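Local coordinates for protein cyclohexadienyl dehydratase (Synthetic construct, PDB 5JOS) that probably catalyses the dehydration and decarboxylation of prephenate and L-arogenate in phenylalanine biosynthesis, on a periplasmic binding protein fold, at residues Asp229-Lys232 with Thr236-Lys239; Gly47-Val52 with Asp104-Phe109; Asp17-Met20 with Thr24-Val27; Ala13-Glu18 with Gln79-Asp84. One frame throughout, in Å; residues are numbered along the deposited sequence. Where two conformers were deposited one is given.

Contact 1 of 4, residues Asp229-Lys232 with Thr236-Lys239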
loop_
_atom_site.group_PDB
_atom_site.type_symbol
_atom_site.label_atom_id
_atom_site.label_comp_id
_atom_site.label_asym_id
_atom_site.label_seq_id
_atom_site.Cartn_x
_atom_site.Cartn_y
_atom_site.Cartn_z
ATOM N N ASP A 229 -8.448 -0.906 -12.596
ATOM C CA ASP A 229 -7.894 -0.157 -13.658
ATOM C C ASP A 229 -8.786 1.059 -13.961
ATOM O O ASP A 229 -8.281 2.136 -14.299
ATOM C CB ASP A 229 -7.691 -1.012 -14.870
ATOM C CG ASP A 229 -7.399 -0.186 -16.089
ATOM O OD1 ASP A 229 -8.319 0.190 -16.794
ATOM O OD2 ASP A 229 -6.253 0.187 -16.323
ATOM N N GLN A 230 -10.098 0.921 -13.836
ATOM C CA GLN A 230 -10.949 2.062 -14.077
ATOM C C GLN A 230 -10.730 3.150 -13.030
ATOM O O GLN A 230 -10.663 4.315 -13.300
ATOM C CB GLN A 230 -12.396 1.608 -14.012
ATOM C CG GLN A 230 -13.407 2.711 -13.902
ATOM C CD GLN A 230 -14.829 2.182 -14.053
ATOM O OE1 GLN A 230 -15.341 2.017 -15.176
ATOM N NE2 GLN A 230 -15.480 1.945 -12.921
ATOM N N MET A 231 -10.619 2.702 -11.816
ATOM C CA MET A 231 -10.282 3.507 -10.693
ATOM C C MET A 231 -8.941 4.264 -10.836
ATOM O O MET A 231 -8.814 5.467 -10.511
ATOM C CB MET A 231 -10.214 2.539 -9.592
ATOM C CG MET A 231 -10.531 3.034 -8.283
ATOM S SD MET A 231 -12.259 3.311 -7.820
ATOM C CE MET A 231 -11.840 3.082 -6.110
ATOM N N LYS A 232 -7.938 3.574 -11.336
ATOM C CA LYS A 232 -6.694 4.279 -11.680
ATOM C C LYS A 232 -6.914 5.341 -12.706
ATOM O O LYS A 232 -6.492 6.482 -12.533
ATOM C CB LYS A 232 -5.605 3.334 -12.159
ATOM C CG LYS A 232 -4.980 2.681 -10.964
ATOM C CD LYS A 232 -4.337 1.354 -11.268
ATOM C CE LYS A 232 -4.702 0.413 -10.133
ATOM N NZ LYS A 232 -3.599 -0.535 -9.861
ATOM N N THR A 236 -9.078 8.228 -9.132
ATOM C CA THR A 236 -9.560 7.985 -7.794
ATOM C C THR A 236 -8.419 7.512 -6.889
ATOM O O THR A 236 -8.386 7.903 -5.735
ATOM C CB THR A 236 -10.691 6.943 -7.806
ATOM O OG1 THR A 236 -11.527 7.252 -8.915
ATOM C CG2 THR A 236 -11.484 6.983 -6.481
ATOM N N TYR A 237 -7.492 6.686 -7.372
ATOM C CA TYR A 237 -6.399 6.304 -6.479
ATOM C C TYR A 237 -5.490 7.525 -6.158
ATOM O O TYR A 237 -4.952 7.610 -5.041
ATOM C CB TYR A 237 -5.547 5.118 -6.937
ATOM C CG TYR A 237 -6.160 3.784 -6.515
ATOM C CD1 TYR A 237 -6.071 3.345 -5.217
ATOM C CD2 TYR A 237 -6.906 3.009 -7.389
ATOM C CE1 TYR A 237 -6.676 2.182 -4.781
ATOM C CE2 TYR A 237 -7.528 1.818 -6.940
ATOM C CZ TYR A 237 -7.381 1.408 -5.644
ATOM O OH TYR A 237 -7.881 0.237 -5.119
ATOM N N GLU A 238 -5.309 8.424 -7.086
ATOM C CA GLU A 238 -4.501 9.598 -6.797
ATOM C C GLU A 238 -5.092 10.366 -5.605
ATOM O O GLU A 238 -4.369 10.783 -4.729
ATOM C CB GLU A 238 -4.460 10.557 -7.983
ATOM C CG GLU A 238 -3.492 10.154 -9.038
ATOM C CD GLU A 238 -3.671 10.958 -10.315
ATOM O OE1 GLU A 238 -3.499 10.348 -11.397
ATOM O OE2 GLU A 238 -4.012 12.176 -10.249
ATOM N N LYS A 239 -6.413 10.551 -5.602
ATOM C CA LYS A 239 -7.091 11.333 -4.551
ATOM C C LYS A 239 -6.997 10.598 -3.224
ATOM O O LYS A 239 -6.797 11.178 -2.190
ATOM C CB LYS A 239 -8.566 11.540 -4.890
ATOM C CG LYS A 239 -8.819 12.869 -5.523
ATOM C CD LYS A 239 -8.611 12.845 -7.023
ATOM C CE LYS A 239 -9.757 13.585 -7.703
ATOM N NZ LYS A 239 -9.750 13.390 -9.182
HETATM O O HOH W 1 -5.611 7.165 -9.703
#
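Met231 and Thr236 bring their backbones to a CA to CA distance of 5.4 Å where helix 218-233 ends and helix 236-245 begins; this is the tight turn between two consecutive helices in the C-terminal part of the solute-binding fold. The chain is tied back by Thr236 N, which donates to Met231 O at 3.1 Å; the bond is weak, with only 134° at the hydrogen. Next to it a water continues the link: it donates to Lys232 O and accepts from Glu238 N at 2.9 Å, bridging a carbonyl near the end of one helix to the first turn of the next.

The Met231 side chain runs at about a right angle to that of Tyr237. CG lies anti to the backbone N (chi1 -151°), which sets this methylene obliquely against the ring, 3.5 Å from Tyr237 CE2. The chain then bends at chi2, and SD and CE pass to Thr236, whose CG2 sits 3.9 Å from Met231 CE. Met231 thus touches both Thr236 and Tyr237 of the second helix, and Ser55 and Val52 of helix 48-60 touch Met231 and Tyr237 respectively.

Lys232 takes the next place along the ring, its CG 4.1 Å from Tyr237 CD2. Its ammonium group is too far for more than a weak cation-pi attraction and bonds instead to Pro105 O. The phenol is likewise committed: Tyr237 OH is hydrogen-bonded to Tyr211 OH, which fixes the hydroxyl end, and Met231 CB lies 3.8 Å from Tyr237 CE2, the ring carbon next to CZ.

Contact 2 of 4, residues Gly47-Val52 with Asp104-Phe109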
loop_
_atom_site.group_PDB
_atom_site.type_symbol
_atom_site.label_atom_id
_atom_site.label_comp_id
_atom_site.label_asym_id
_atom_site.label_seq_id
_atom_site.Cartn_x
_atom_site.Cartn_y
_atom_site.Cartn_z
ATOM N N GLY A 47 -10.677 4.461 6.727
ATOM C CA GLY A 47 -9.395 4.285 6.098
ATOM C C GLY A 47 -9.449 4.216 4.588
ATOM O O GLY A 47 -10.520 4.120 3.976
ATOM N N PHE A 48 -8.257 4.182 4.012
ATOM C CA PHE A 48 -8.062 4.042 2.579
ATOM C C PHE A 48 -8.874 2.910 1.932
ATOM O O PHE A 48 -9.590 3.134 0.954
ATOM C CB PHE A 48 -6.545 3.837 2.369
ATOM C CG PHE A 48 -6.057 3.786 0.928
ATOM C CD1 PHE A 48 -6.245 2.660 0.151
ATOM C CD2 PHE A 48 -5.246 4.764 0.441
ATOM C CE1 PHE A 48 -5.719 2.579 -1.129
ATOM C CE2 PHE A 48 -4.727 4.710 -0.858
ATOM C CZ PHE A 48 -4.976 3.618 -1.641
ATOM N N ASP A 49 -8.744 1.678 2.446
ATOM C CA ASP A 49 -9.442 0.585 1.824
ATOM C C ASP A 49 -10.918 0.433 2.252
ATOM O O ASP A 49 -11.659 -0.361 1.617
ATOM C CB ASP A 49 -8.708 -0.710 2.008
ATOM C CG ASP A 49 -7.495 -0.806 1.118
ATOM O OD1 ASP A 49 -7.524 -0.322 -0.047
ATOM O OD2 ASP A 49 -6.488 -1.421 1.561
ATOM N N ILE A 50 -11.330 1.217 3.252
ATOM C CA ILE A 50 -12.717 1.296 3.648
ATOM C C ILE A 50 -13.376 2.147 2.632
ATOM O O ILE A 50 -14.463 1.767 2.160
ATOM C CB ILE A 50 -12.890 1.849 5.037
ATOM C CG1 ILE A 50 -12.102 1.048 6.042
ATOM C CG2 ILE A 50 -14.369 1.996 5.444
ATOM C CD1 ILE A 50 -12.445 -0.410 6.179
ATOM N N ASP A 51 -12.718 3.259 2.253
ATOM C CA ASP A 51 -13.203 4.045 1.171
ATOM C C ASP A 51 -13.280 3.189 -0.128
ATOM O O ASP A 51 -14.225 3.307 -0.928
ATOM C CB ASP A 51 -12.298 5.234 0.902
ATOM C CG ASP A 51 -12.419 6.318 1.904
ATOM O OD1 ASP A 51 -13.218 6.198 2.856
ATOM O OD2 ASP A 51 -11.766 7.379 1.679
ATOM N N VAL A 52 -12.231 2.448 -0.446
ATOM C CA VAL A 52 -12.221 1.662 -1.719
ATOM C C VAL A 52 -13.328 0.587 -1.682
ATOM O O VAL A 52 -14.030 0.385 -2.629
ATOM C CB VAL A 52 -10.871 0.933 -1.876
ATOM C CG1 VAL A 52 -10.828 0.027 -3.069
ATOM C CG2 VAL A 52 -9.718 1.899 -1.998
ATOM N N ASP A 104 -4.688 -7.355 -9.145
ATOM C CA ASP A 104 -3.553 -6.542 -9.503
ATOM C C ASP A 104 -3.272 -5.528 -8.366
ATOM O O ASP A 104 -4.164 -5.205 -7.578
ATOM C CB ASP A 104 -3.812 -5.768 -10.789
ATOM C CG ASP A 104 -3.985 -6.649 -11.963
ATOM O OD1 ASP A 104 -3.404 -7.714 -12.003
ATOM O OD2 ASP A 104 -4.687 -6.234 -12.871
ATOM N N PRO A 105 -2.052 -5.022 -8.305
ATOM C CA PRO A 105 -1.633 -4.274 -7.127
ATOM C C PRO A 105 -2.201 -2.905 -7.174
ATOM O O PRO A 105 -2.357 -2.351 -8.217
ATOM C CB PRO A 105 -0.116 -4.293 -7.233
ATOM C CG PRO A 105 0.186 -4.582 -8.677
ATOM C CD PRO A 105 -0.902 -5.505 -9.109
ATOM N N TYR A 106 -2.634 -2.366 -6.059
ATOM C CA TYR A 106 -3.051 -0.974 -6.063
ATOM C C TYR A 106 -2.059 -0.004 -5.397
ATOM O O TYR A 106 -2.273 1.222 -5.407
ATOM C CB TYR A 106 -4.423 -0.812 -5.385
ATOM C CG TYR A 106 -4.481 -1.220 -3.965
ATOM C CD1 TYR A 106 -4.738 -2.518 -3.630
ATOM C CD2 TYR A 106 -4.317 -0.320 -2.938
ATOM C CE1 TYR A 106 -4.758 -2.917 -2.309
ATOM C CE2 TYR A 106 -4.360 -0.710 -1.626
ATOM C CZ TYR A 106 -4.636 -2.011 -1.323
ATOM O OH TYR A 106 -4.767 -2.456 -0.037
ATOM N N MET A 107 -1.003 -0.570 -4.818
ATOM C CA MET A 107 0.094 0.188 -4.309
ATOM C C MET A 107 1.343 -0.644 -4.354
ATOM O O MET A 107 1.329 -1.881 -4.075
ATOM C CB MET A 107 -0.190 0.558 -2.833
ATOM C CG MET A 107 0.761 1.622 -2.340
ATOM S SD MET A 107 0.347 1.893 -0.615
ATOM C CE MET A 107 -1.301 2.615 -0.853
ATOM N N THR A 108 2.446 0.019 -4.676
ATOM C CA THR A 108 3.788 -0.578 -4.557
ATOM C C THR A 108 4.595 0.103 -3.467
ATOM O O THR A 108 4.367 1.253 -3.185
ATOM C CB THR A 108 4.548 -0.548 -5.853
ATOM O OG1 THR A 108 4.617 0.784 -6.337
ATOM C CG2 THR A 108 3.756 -1.342 -6.950
ATOM N N PHE A 109 5.413 -0.645 -2.772
ATOM C CA PHE A 109 6.183 -0.080 -1.720
ATOM C C PHE A 109 7.467 -0.822 -1.464
ATOM O O PHE A 109 7.669 -1.881 -2.014
ATOM C CB PHE A 109 5.307 -0.000 -0.452
ATOM C CG PHE A 109 5.008 -1.307 0.225
ATOM C CD1 PHE A 109 3.913 -2.065 -0.156
ATOM C CD2 PHE A 109 5.730 -1.718 1.274
ATOM C CE1 PHE A 109 3.634 -3.254 0.478
ATOM C CE2 PHE A 109 5.462 -2.902 1.931
ATOM C CZ PHE A 109 4.394 -3.666 1.539
#
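Tyr106 is the first residue of 104-109 to reach helix 48-60. Its CG stands between the backbone N and the carbonyl carbon (chi1 61°), which sends the ring to the first turn of that helix. Tyr106 OH lies 2.6 Å from Asp49 OD2 in a weak hydrogen bond whose proton is not settled, the carboxylate plane standing 79° from the ring. Asp49 has further partners, Tyr211 OH on OD1 and Gly89 N on OD2, so the carboxylate is fixed from several directions. Alongside, the Tyr106 and Phe48 rings meet rim to rim with planes at 28°, Tyr106 CE2 being 3.6 Å from Phe48 CE1. A phenylalanine at Tyr106 would probably keep this ring contact but deprive Asp49 OD2 of its hydroxyl mate, leaving the carboxylate less firmly oriented.

Met107 follows, extended until it bends at chi3, so that its CE methyl comes to 3.9 Å from Phe48 CZ. From here the chain runs as strand 107-109 beside strand 205-213, and Phe109 packs on Ser207 and Thr91. This buried polar-aromatic core, where a lobe's helix meets the strand leading to the other lobe, is consistent with the hinge region of a two-lobed periplasmic binding protein.

Contact 3 of 4, residues Asp17-Met20 with Thr24-Val27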
loop_
_atom_site.group_PDB
_atom_site.type_symbol
_atom_site.label_atom_id
_atom_site.label_comp_id
_atom_site.label_asym_id
_atom_site.label_seq_id
_atom_site.Cartn_x
_atom_site.Cartn_y
_atom_site.Cartn_z
ATOM N N ASP A 17 -22.151 -13.768 -9.133
ATOM C CA ASP A 17 -23.603 -13.860 -9.052
ATOM C C ASP A 17 -24.169 -13.917 -7.663
ATOM O O ASP A 17 -25.252 -13.315 -7.465
ATOM C CB ASP A 17 -24.130 -15.068 -9.775
ATOM C CG ASP A 17 -23.951 -14.950 -11.222
ATOM O OD1 ASP A 17 -24.419 -13.945 -11.791
ATOM O OD2 ASP A 17 -23.289 -15.819 -11.794
ATOM N N GLU A 18 -23.506 -14.676 -6.748
ATOM C CA GLU A 18 -23.996 -14.859 -5.406
ATOM C C GLU A 18 -24.073 -13.484 -4.780
ATOM O O GLU A 18 -24.993 -13.157 -4.029
ATOM C CB GLU A 18 -23.033 -15.767 -4.554
ATOM N N ILE A 19 -23.026 -12.695 -5.000
ATOM C CA ILE A 19 -22.927 -11.326 -4.426
ATOM C C ILE A 19 -24.087 -10.497 -4.950
ATOM O O ILE A 19 -24.831 -9.854 -4.171
ATOM C CB ILE A 19 -21.587 -10.639 -4.796
ATOM C CG1 ILE A 19 -20.406 -11.390 -4.164
ATOM C CG2 ILE A 19 -21.542 -9.195 -4.298
ATOM C CD1 ILE A 19 -19.076 -11.197 -4.873
ATOM N N MET A 20 -24.272 -10.511 -6.269
ATOM C CA MET A 20 -25.386 -9.714 -6.804
ATOM C C MET A 20 -26.730 -10.215 -6.333
ATOM O O MET A 20 -27.573 -9.407 -5.917
ATOM C CB MET A 20 -25.342 -9.542 -8.330
ATOM C CG MET A 20 -24.543 -8.262 -8.601
ATOM S SD MET A 20 -23.680 -8.311 -10.134
ATOM C CE MET A 20 -22.338 -7.274 -9.717
ATOM N N THR A 24 -25.252 -7.848 -1.094
ATOM C CA THR A 24 -24.234 -7.295 -0.211
ATOM C C THR A 24 -22.881 -7.831 -0.646
ATOM O O THR A 24 -22.793 -8.986 -1.049
ATOM C CB THR A 24 -24.507 -7.708 1.245
ATOM O OG1 THR A 24 -25.771 -7.198 1.667
ATOM C CG2 THR A 24 -23.457 -7.185 2.161
ATOM N N LEU A 25 -21.849 -6.984 -0.562
ATOM C CA LEU A 25 -20.450 -7.387 -0.696
ATOM C C LEU A 25 -19.897 -7.515 0.684
ATOM O O LEU A 25 -19.899 -6.561 1.421
ATOM C CB LEU A 25 -19.646 -6.401 -1.460
ATOM C CG LEU A 25 -18.141 -6.727 -1.561
ATOM C CD1 LEU A 25 -17.888 -7.975 -2.402
ATOM C CD2 LEU A 25 -17.423 -5.555 -2.167
ATOM N N ARG A 26 -19.450 -8.719 1.043
ATOM C CA ARG A 26 -18.836 -8.946 2.316
ATOM C C ARG A 26 -17.320 -8.741 2.181
ATOM O O ARG A 26 -16.659 -9.456 1.469
ATOM C CB ARG A 26 -19.136 -10.361 2.801
ATOM C CG ARG A 26 -20.649 -10.702 2.825
ATOM C CD ARG A 26 -20.958 -12.195 3.134
ATOM N NE ARG A 26 -20.217 -12.991 2.159
ATOM C CZ ARG A 26 -19.687 -14.217 2.328
ATOM N NH1 ARG A 26 -19.830 -14.936 3.458
ATOM N NH2 ARG A 26 -19.002 -14.747 1.329
ATOM N N VAL A 27 -16.823 -7.740 2.890
ATOM C CA VAL A 27 -15.450 -7.355 2.865
ATOM C C VAL A 27 -14.771 -7.660 4.204
ATOM O O VAL A 27 -15.100 -7.131 5.243
ATOM C CB VAL A 27 -15.351 -5.862 2.619
ATOM C CG1 VAL A 27 -13.932 -5.447 2.712
ATOM C CG2 VAL A 27 -15.887 -5.499 1.243
#
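Ile19, on helix 15-22, is the side chain that spans to the first strand of the fold, 24-29, at a CA to CA distance of 6.0 Å from Leu25. Its CB hangs 4.3 Å from Thr24 O, and from there the two branches part. CG2, anti to the backbone N, is the branch that touches most closely: it rests 3.5 Å from Thr24 O and 4.2 Å from Leu25 CA, so a methyl lies against the carbonyl and backbone of the strand. CG1, anti to the carbonyl carbon (chi1 -65°), stays 4.6 Å from Leu25 CD1 and only carries the chain onward. Its terminal CD1 closes that gap, meeting Leu25 CD1 at 4.2 Å, methyl against methyl.

Around this pair, Phe220 of helix 218-233 touches both Ile19 and Leu25, and Leu56 of helix 48-60 backs Leu25. Strand 24-29 itself lies between strands 63-68 and 85-86 in the parallel sheet of the first lobe, so the contact packs the N-terminal helix against the start of that sheet's central strand. Thr24 O takes a weak bond from Arg22 NH2. Between the two segments the chemistry is apolar, with methyls facing carbon and one carbonyl oxygen, so shape and burial set the position.

Contact 4 of 4, residues Ala13-Glu18 with Gln79-Asp84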
loop_
_atom_site.group_PDB
_atom_site.type_symbol
_atom_site.label_atom_id
_atom_site.label_comp_id
_atom_site.label_asym_id
_atom_site.label_seq_id
_atom_site.Cartn_x
_atom_site.Cartn_y
_atom_site.Cartn_z
ATOM N N ALA A 13 -23.408 -20.496 -12.101
ATOM C CA ALA A 13 -23.487 -19.392 -11.141
ATOM C C ALA A 13 -22.087 -19.271 -10.478
ATOM O O ALA A 13 -21.442 -20.278 -10.127
ATOM C CB ALA A 13 -24.607 -19.624 -10.103
ATOM N N SER A 14 -21.610 -18.032 -10.387
ATOM C CA SER A 14 -20.305 -17.685 -9.836
ATOM C C SER A 14 -20.466 -16.969 -8.504
ATOM O O SER A 14 -21.564 -16.595 -8.102
ATOM C CB SER A 14 -19.571 -16.761 -10.805
ATOM O OG SER A 14 -20.328 -15.562 -11.029
ATOM N N ARG A 15 -19.357 -16.744 -7.821
ATOM C CA ARG A 15 -19.382 -15.895 -6.666
ATOM C C ARG A 15 -19.872 -14.496 -7.031
ATOM O O ARG A 15 -20.558 -13.842 -6.251
ATOM C CB ARG A 15 -17.978 -15.813 -6.074
ATOM C CG ARG A 15 -17.250 -17.198 -5.882
ATOM C CD ARG A 15 -16.064 -17.099 -4.887
ATOM N NE ARG A 15 -16.627 -16.725 -3.567
ATOM C CZ ARG A 15 -16.879 -15.490 -3.109
ATOM N NH1 ARG A 15 -16.519 -14.388 -3.778
ATOM N NH2 ARG A 15 -17.473 -15.371 -1.929
ATOM N N LEU A 16 -19.514 -14.014 -8.220
ATOM C CA LEU A 16 -19.999 -12.689 -8.638
ATOM C C LEU A 16 -21.544 -12.664 -8.687
ATOM O O LEU A 16 -22.205 -11.709 -8.215
ATOM C CB LEU A 16 -19.346 -12.301 -9.963
ATOM C CG LEU A 16 -19.629 -10.893 -10.440
ATOM C CD1 LEU A 16 -19.118 -9.807 -9.491
ATOM C CD2 LEU A 16 -18.965 -10.744 -11.787
ATOM N N ASP A 17 -22.151 -13.768 -9.133
ATOM C CA ASP A 17 -23.603 -13.860 -9.052
ATOM C C ASP A 17 -24.169 -13.917 -7.663
ATOM O O ASP A 17 -25.252 -13.315 -7.465
ATOM C CB ASP A 17 -24.130 -15.068 -9.775
ATOM C CG ASP A 17 -23.951 -14.950 -11.222
ATOM O OD1 ASP A 17 -24.419 -13.945 -11.791
ATOM O OD2 ASP A 17 -23.289 -15.819 -11.794
ATOM N N GLU A 18 -23.506 -14.676 -6.748
ATOM C CA GLU A 18 -23.996 -14.859 -5.406
ATOM C C GLU A 18 -24.073 -13.484 -4.780
ATOM O O GLU A 18 -24.993 -13.157 -4.029
ATOM C CB GLU A 18 -23.033 -15.767 -4.554
ATOM N N GLN A 79 -10.757 -18.780 3.460
ATOM C CA GLN A 79 -11.042 -20.082 2.872
ATOM C C GLN A 79 -12.389 -20.689 3.272
ATOM O O GLN A 79 -12.898 -21.544 2.548
ATOM C CB GLN A 79 -9.975 -21.070 3.243
ATOM C CG GLN A 79 -8.747 -20.888 2.396
ATOM C CD GLN A 79 -7.609 -21.697 2.957
ATOM O OE1 GLN A 79 -6.799 -21.171 3.707
ATOM N NE2 GLN A 79 -7.587 -22.992 2.663
ATOM N N ALA A 80 -12.869 -20.327 4.463
ATOM C CA ALA A 80 -14.111 -20.755 5.002
ATOM C C ALA A 80 -15.250 -19.810 4.574
ATOM O O ALA A 80 -16.341 -19.887 5.104
ATOM C CB ALA A 80 -14.043 -20.814 6.505
ATOM N N ASP A 81 -15.018 -18.989 3.576
ATOM C CA ASP A 81 -16.070 -18.200 2.951
ATOM C C ASP A 81 -16.829 -17.245 3.975
ATOM O O ASP A 81 -18.063 -17.035 3.879
ATOM C CB ASP A 81 -17.021 -19.186 2.203
ATOM C CG ASP A 81 -18.015 -18.493 1.326
ATOM O OD1 ASP A 81 -17.761 -17.368 0.797
ATOM O OD2 ASP A 81 -19.097 -19.061 1.217
ATOM N N LYS A 82 -16.092 -16.681 4.931
ATOM C CA LYS A 82 -16.588 -15.629 5.845
ATOM C C LYS A 82 -16.846 -14.310 5.145
ATOM O O LYS A 82 -17.513 -13.461 5.666
ATOM C CB LYS A 82 -15.568 -15.374 6.964
ATOM C CG LYS A 82 -15.809 -16.071 8.284
ATOM C CD LYS A 82 -15.986 -17.547 8.045
ATOM C CE LYS A 82 -16.935 -18.188 9.056
ATOM N NZ LYS A 82 -16.386 -18.119 10.435
ATOM N N PHE A 83 -16.200 -14.060 4.020
ATOM C CA PHE A 83 -16.351 -12.800 3.307
ATOM C C PHE A 83 -15.926 -13.027 1.884
ATOM O O PHE A 83 -15.347 -14.053 1.599
ATOM C CB PHE A 83 -15.575 -11.643 3.962
ATOM C CG PHE A 83 -14.185 -12.026 4.455
ATOM C CD1 PHE A 83 -13.163 -12.199 3.567
ATOM C CD2 PHE A 83 -13.964 -12.255 5.793
ATOM C CE1 PHE A 83 -11.883 -12.528 4.018
ATOM C CE2 PHE A 83 -12.705 -12.561 6.267
ATOM C CZ PHE A 83 -11.670 -12.716 5.375
ATOM N N ASP A 84 -16.206 -12.094 0.994
ATOM C CA ASP A 84 -15.972 -12.318 -0.436
ATOM C C ASP A 84 -14.602 -11.833 -0.857
ATOM O O ASP A 84 -14.038 -12.280 -1.858
ATOM C CB ASP A 84 -17.009 -11.522 -1.218
ATOM C CG ASP A 84 -18.455 -11.972 -0.911
ATOM O OD1 ASP A 84 -18.707 -13.160 -1.069
ATOM O OD2 ASP A 84 -19.277 -11.172 -0.437
#
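A salt-bridge network joins the start of helix 15-22 to the loop that follows helix 74-79, with Arg15 reaching across to Asp81 and Asp84. The Arg15 chain bends at chi3 (63°), which brings NH2 to the two carboxylates. NH2 gives its main bond to Asp84 OD1 at 2.7 Å, with 155° at the hydrogen, entering on the oxygen's anti lone pair, 15° out of the guanidinium plane. A second, weak bond from the same NH2 goes to Asp81 OD1 at 3.4 Å, the two planes nearly perpendicular. Arg15 NH1, by contrast, is buried with no polar partner in the model.

The helix start and Asp81 each belong to a capping motif. Ser14 and Asp17 form a capping box on the helix: Asp17 N donates to Ser14 OG at 3.2 Å, and Ser14 N donates to Asp17 OD2 at 3.1 Å. On the other side Asp81, with positive phi, closes a Schellman motif, Lys82 N reaching Asp77 O and Asp81 N reaching Leu78 O. The carboxylates also have other cations: Arg26 NH2 bridges both, and Arg22 NH2 takes Asp84 OD2.

Replacing Arg15 with a methionine would probably leave Asp84 OD1 and Asp81 OD1 with one cation fewer and weaken the tie between the start of the helix and the loop, with Arg22 and Arg26 left to carry the charge. With three arginines gathered round two aspartates, one of them buried, the carboxylates are likely to stay ionised, and the contact is electrostatic in character.

In the fold
The four contacts fall into two pairs. Contacts 3 and 4 share Asp17 and Glu18 on helix 15-22, their centres about 7 Å apart, and meet where Arg26 NH2 bridges Asp84 OD1 at 2.9 Å. Contacts 1 and 2, with centres about 10 Å apart, touch through Lys232 NZ and Pro105 O at 2.7 Å and through Tyr237 packing on Phe48. Contact 2 comes within about 6 Å of contact 3, nearest atoms, whereas the centres of contacts 1 and 4 lie about 25 Å apart. Helix 218-233 spans the gap: Phe220 touches the N-terminal pair, and its far end forms contact 1. None includes Ala189, His192 or Leu195, which bind the sodium ion.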